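Local coordinates for fucolectin-related protein (Streptococcus pneumoniae, PDB 2WMF) that probably hydrolyses host blood-group carbohydrate antigens as a family 98 glycoside hydrolase, consistent with a role in fucose utilization, at residues A220-D223 and S224-G228; R98-Y101 and V102-E106. All blocks are in the same frame, centred on the assembly; numbering follows the deposited sequence.

Contact 1: residues A220-D223 and S224-G228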
loop_
_atom_site.group_PDB
_atom_site.type_symbol
_atom_site.label_atom_id
_atom_site.label_comp_id
_atom_site.label_asym_id
_atom_site.label_seq_id
_atom_site.Cartn_x
_atom_site.Cartn_y
_atom_site.Cartn_z
ATOM N N ALA A 220 -7.394 1.984 10.040
ATOM C CA ALA A 220 -6.342 2.122 11.076
ATOM C C ALA A 220 -6.242 0.782 11.857
ATOM O O ALA A 220 -5.123 0.209 12.057
ATOM C CB ALA A 220 -6.640 3.313 12.012
ATOM N N GLY A 221 -7.385 0.236 12.258
ATOM C CA GLY A 221 -7.384 -1.018 12.977
ATOM C C GLY A 221 -6.760 -2.159 12.175
ATOM O O GLY A 221 -6.087 -3.038 12.734
ATOM N N THR A 222 -6.997 -2.161 10.864
ATOM C CA THR A 222 -6.521 -3.244 10.033
ATOM C C THR A 222 -4.993 -3.160 9.940
ATOM O O THR A 222 -4.302 -4.180 10.039
ATOM C CB THR A 222 -7.188 -3.293 8.630
ATOM O OG1 THR A 222 -8.608 -3.522 8.769
ATOM C CG2 THR A 222 -6.583 -4.417 7.716
ATOM N N ASP A 223 -4.473 -1.967 9.703
ATOM C CA ASP A 223 -3.018 -1.755 9.713
ATOM C C ASP A 223 -2.408 -2.231 11.035
ATOM O O ASP A 223 -1.308 -2.825 11.043
ATOM C CB ASP A 223 -2.664 -0.313 9.490
ATOM C CG ASP A 223 -2.720 0.126 8.019
ATOM O OD1 ASP A 223 -2.867 -0.714 7.131
ATOM O OD2 ASP A 223 -2.551 1.353 7.763
ATOM N N SER A 224 -3.058 -1.928 12.151
ATOM C CA SER A 224 -2.535 -2.270 13.487
ATOM C C SER A 224 -2.476 -3.789 13.678
ATOM O O SER A 224 -1.497 -4.356 14.241
ATOM C CB SER A 224 -3.371 -1.632 14.602
ATOM O OG SER A 224 -3.171 -0.229 14.649
ATOM N N ILE A 225 -3.546 -4.472 13.295
ATOM C CA ILE A 225 -3.662 -5.914 13.502
ATOM C C ILE A 225 -2.745 -6.676 12.548
ATOM O O ILE A 225 -2.066 -7.630 12.938
ATOM C CB ILE A 225 -5.142 -6.383 13.294
ATOM C CG1 ILE A 225 -6.021 -5.868 14.410
ATOM C CG2 ILE A 225 -5.245 -7.906 13.218
ATOM C CD1 ILE A 225 -7.541 -6.106 14.137
ATOM N N VAL A 226 -2.756 -6.285 11.282
ATOM C CA VAL A 226 -1.962 -7.004 10.273
ATOM C C VAL A 226 -0.460 -6.808 10.557
ATOM O O VAL A 226 0.313 -7.789 10.556
ATOM C CB VAL A 226 -2.388 -6.687 8.841
ATOM C CG1 VAL A 226 -1.397 -7.283 7.793
ATOM C CG2 VAL A 226 -3.883 -7.152 8.590
ATOM N N SER A 227 -0.033 -5.573 10.782
ATOM C CA SER A 227 1.366 -5.360 11.136
ATOM C C SER A 227 1.652 -6.029 12.511
ATOM O O SER A 227 2.751 -6.580 12.753
ATOM C CB SER A 227 1.751 -3.881 11.098
ATOM O OG SER A 227 1.283 -3.141 12.190
ATOM N N GLY A 228 0.670 -6.085 13.388
ATOM C CA GLY A 228 0.803 -6.782 14.679
ATOM C C GLY A 228 1.084 -8.282 14.503
ATOM O O GLY A 228 1.880 -8.865 15.260
#
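Ser224 begins the second half of this helical run by donating its N-H to Ala220 O (N to O 3.0 Å), one turn back. Its OG leaves the helix for Leu374 O and Tyr353 OH. Ile225 repeats the step, N to Gly221 O at 3.0 Å, and lays CG1 3.3 Å from that same oxygen. At Val226 the backbone bond to Thr222 O is nearly straight (N-H...O 165°), and side chains meet too: Val226 CG2 lies 3.9 Å from Thr222 CG2, the two side chains running side by side. Thr222 CG2 is anti to its backbone N, which leaves OG1 to turn back to Asp218 O and Glu183 N. Ser227 grips Asp223 O twice, through N at 3.0 Å and OG at 2.9 Å, from opposite faces of the carbonyl plane. Its chi1 of 76° sets OG between the backbone N and the carbonyl carbon, turned back to Asp223 O, the familiar bond by which a buried serine is satisfied within its helix. Asp223 OD2 bonds Tyr366 OH. Helix 219-231 of the barrel is buried here: Thr222, Ile225 and Val226 pack on Trp187 of helix 184-192, Asp223 leans on Thr211 of strand 207-212, and Ser227 meets Trp238 of strand 237-243.

Contact 2: residues R98-Y101 and V102-E106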
loop_
_atom_site.group_PDB
_atom_site.type_symbol
_atom_site.label_atom_id
_atom_site.label_comp_id
_atom_site.label_asym_id
_atom_site.label_seq_id
_atom_site.Cartn_x
_atom_site.Cartn_y
_atom_site.Cartn_z
ATOM N N ARG A 98 -8.471 -24.681 -14.546
ATOM C CA ARG A 98 -7.167 -25.328 -14.512
ATOM C C ARG A 98 -6.436 -25.104 -15.871
ATOM O O ARG A 98 -5.239 -24.784 -15.917
ATOM C CB ARG A 98 -7.341 -26.816 -14.199
ATOM C CG ARG A 98 -7.878 -27.150 -12.819
ATOM C CD ARG A 98 -7.747 -28.634 -12.528
ATOM N NE ARG A 98 -8.461 -29.078 -11.341
ATOM C CZ ARG A 98 -8.375 -30.311 -10.847
ATOM N NH1 ARG A 98 -7.597 -31.213 -11.429
ATOM N NH2 ARG A 98 -9.042 -30.657 -9.759
ATOM N N GLU A 99 -7.190 -25.224 -16.962
ATOM C CA GLU A 99 -6.657 -25.015 -18.304
ATOM C C GLU A 99 -6.050 -23.615 -18.436
ATOM O O GLU A 99 -4.958 -23.449 -19.008
ATOM C CB GLU A 99 -7.753 -25.249 -19.365
ATOM C CG GLU A 99 -7.690 -26.649 -19.877
ATOM C CD GLU A 99 -8.924 -27.143 -20.615
ATOM O OE1 GLU A 99 -9.794 -26.319 -21.016
ATOM O OE2 GLU A 99 -9.009 -28.401 -20.779
ATOM N N TRP A 100 -6.761 -22.618 -17.902
ATOM C CA TRP A 100 -6.290 -21.244 -17.941
ATOM C C TRP A 100 -5.017 -21.075 -17.114
ATOM O O TRP A 100 -4.064 -20.464 -17.589
ATOM C CB TRP A 100 -7.373 -20.277 -17.441
ATOM C CG TRP A 100 -6.982 -18.825 -17.605
ATOM C CD1 TRP A 100 -7.118 -18.068 -18.721
ATOM C CD2 TRP A 100 -6.395 -17.968 -16.604
ATOM N NE1 TRP A 100 -6.645 -16.790 -18.491
ATOM C CE2 TRP A 100 -6.209 -16.698 -17.198
ATOM C CE3 TRP A 100 -6.003 -18.154 -15.271
ATOM C CZ2 TRP A 100 -5.651 -15.617 -16.504
ATOM C CZ3 TRP A 100 -5.466 -17.077 -14.585
ATOM C CH2 TRP A 100 -5.296 -15.831 -15.194
ATOM N N TYR A 101 -5.009 -21.600 -15.886
ATOM C CA TYR A 101 -3.792 -21.528 -15.047
ATOM C C TYR A 101 -2.578 -22.117 -15.784
ATOM O O TYR A 101 -1.523 -21.508 -15.817
ATOM C CB TYR A 101 -3.975 -22.283 -13.737
ATOM C CG TYR A 101 -4.865 -21.627 -12.674
ATOM C CD1 TYR A 101 -4.788 -20.264 -12.376
ATOM C CD2 TYR A 101 -5.740 -22.401 -11.932
ATOM C CE1 TYR A 101 -5.598 -19.704 -11.380
ATOM C CE2 TYR A 101 -6.554 -21.846 -10.936
ATOM C CZ TYR A 101 -6.475 -20.493 -10.678
ATOM O OH TYR A 101 -7.278 -19.984 -9.688
ATOM N N VAL A 102 -2.776 -23.294 -16.371
ATOM C CA VAL A 102 -1.714 -24.011 -17.085
ATOM C C VAL A 102 -1.273 -23.252 -18.321
ATOM O O VAL A 102 -0.066 -23.092 -18.550
ATOM C CB VAL A 102 -2.135 -25.469 -17.421
ATOM C CG1 VAL A 102 -1.110 -26.133 -18.380
ATOM C CG2 VAL A 102 -2.300 -26.300 -16.123
ATOM N N LYS A 103 -2.217 -22.751 -19.097
ATOM C CA LYS A 103 -1.898 -21.865 -20.231
ATOM C C LYS A 103 -0.993 -20.717 -19.806
ATOM O O LYS A 103 0.009 -20.437 -20.428
ATOM C CB LYS A 103 -3.189 -21.319 -20.888
ATOM C CG LYS A 103 -2.966 -20.335 -22.042
ATOM C CD LYS A 103 -4.272 -19.604 -22.363
ATOM C CE LYS A 103 -4.067 -18.439 -23.312
ATOM N NZ LYS A 103 -4.100 -18.873 -24.736
ATOM N N MET A 104 -1.375 -20.024 -18.731
ATOM C CA MET A 104 -0.622 -18.872 -18.278
ATOM C C MET A 104 0.748 -19.254 -17.687
ATOM O O MET A 104 1.740 -18.548 -17.878
ATOM C CB MET A 104 -1.461 -18.042 -17.294
ATOM C CG MET A 104 -2.704 -17.467 -17.949
ATOM S SD MET A 104 -2.444 -16.524 -19.472
ATOM C CE MET A 104 -1.199 -15.312 -19.061
ATOM N N LEU A 105 0.786 -20.384 -16.990
ATOM C CA LEU A 105 2.047 -20.931 -16.464
ATOM C C LEU A 105 3.024 -21.283 -17.591
ATOM O O LEU A 105 4.204 -20.933 -17.533
ATOM C CB LEU A 105 1.793 -22.140 -15.586
ATOM C CG LEU A 105 1.251 -21.815 -14.153
ATOM C CD1 LEU A 105 0.652 -23.055 -13.509
ATOM C CD2 LEU A 105 2.368 -21.209 -13.264
ATOM N N GLU A 106 2.506 -21.925 -18.621
ATOM C CA GLU A 106 3.327 -22.254 -19.792
ATOM C C GLU A 106 3.951 -21.008 -20.429
ATOM O O GLU A 106 5.149 -20.968 -20.734
ATOM C CB GLU A 106 2.488 -23.020 -20.824
ATOM C CG GLU A 106 2.237 -24.476 -20.438
ATOM C CD GLU A 106 3.477 -25.361 -20.604
ATOM O OE1 GLU A 106 4.126 -25.265 -21.658
ATOM O OE2 GLU A 106 3.810 -26.118 -19.682
#
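Met104 lays its CG over one face of the Trp100 indole, a CH-pi contact 3.8 Å from the centroid of the six-membered ring and 16° off its normal. The sulfur follows at a slant: SD sits 4.7 Å from the centroid of the five-membered ring, an oblique Met-aromatic contact. Trp100 has CG anti to its backbone N (chi1 -174°), and bends at chi2 and chi3 of Met104 carry SD past CG at a slant to the indole, while CE leads away from it. Among the backbone bonds of the alpha-helix, each reaching four residues back, Met104 N to Trp100 O (3.0 Å) ties the same pair of residues. Aliphatic carbons also crowd the carbonyls, with Leu105 CG 3.2 Å from Tyr101 O. Polar ends find partners outside the run: Arg98 NE forms a salt bridge with Asp93, Trp100 NE1 bonds Gly52 O, and Tyr101 OH bonds Val118 O. Glu99 and Lys103 are exposed, while Trp100 and Met104 together press on Leu78 of strand 74-79. Chemically, the indole N-H is satisfied by Gly52 O while the ring face is left to apolar and thioether contact, and the buried Tyr101 OH is likewise satisfied by Val118 O.

From the N terminus the chain reaches contact 2 first, in helix 95-111, which crosses from barrel strand 74-79 to strand 115-121. Contact 1 comes later, in helix 219-231, the crossover from strand 207-212 to strand 237-243. Each is one unbroken helical run joining residues about a turn apart; neither closes a loop, and the two follow in series without nesting or crossing. Both belong to the eight-stranded parallel beta/alpha barrel, on different sectors of its wall: their centres lie 35 Å apart and their nearest atoms about 22 Å. Contact 2 sits on a partly exposed flank, farther from the chain centre, whereas contact 1 is buried and also meets the later chain through Tyr353, Glu361, Tyr366 and Leu374.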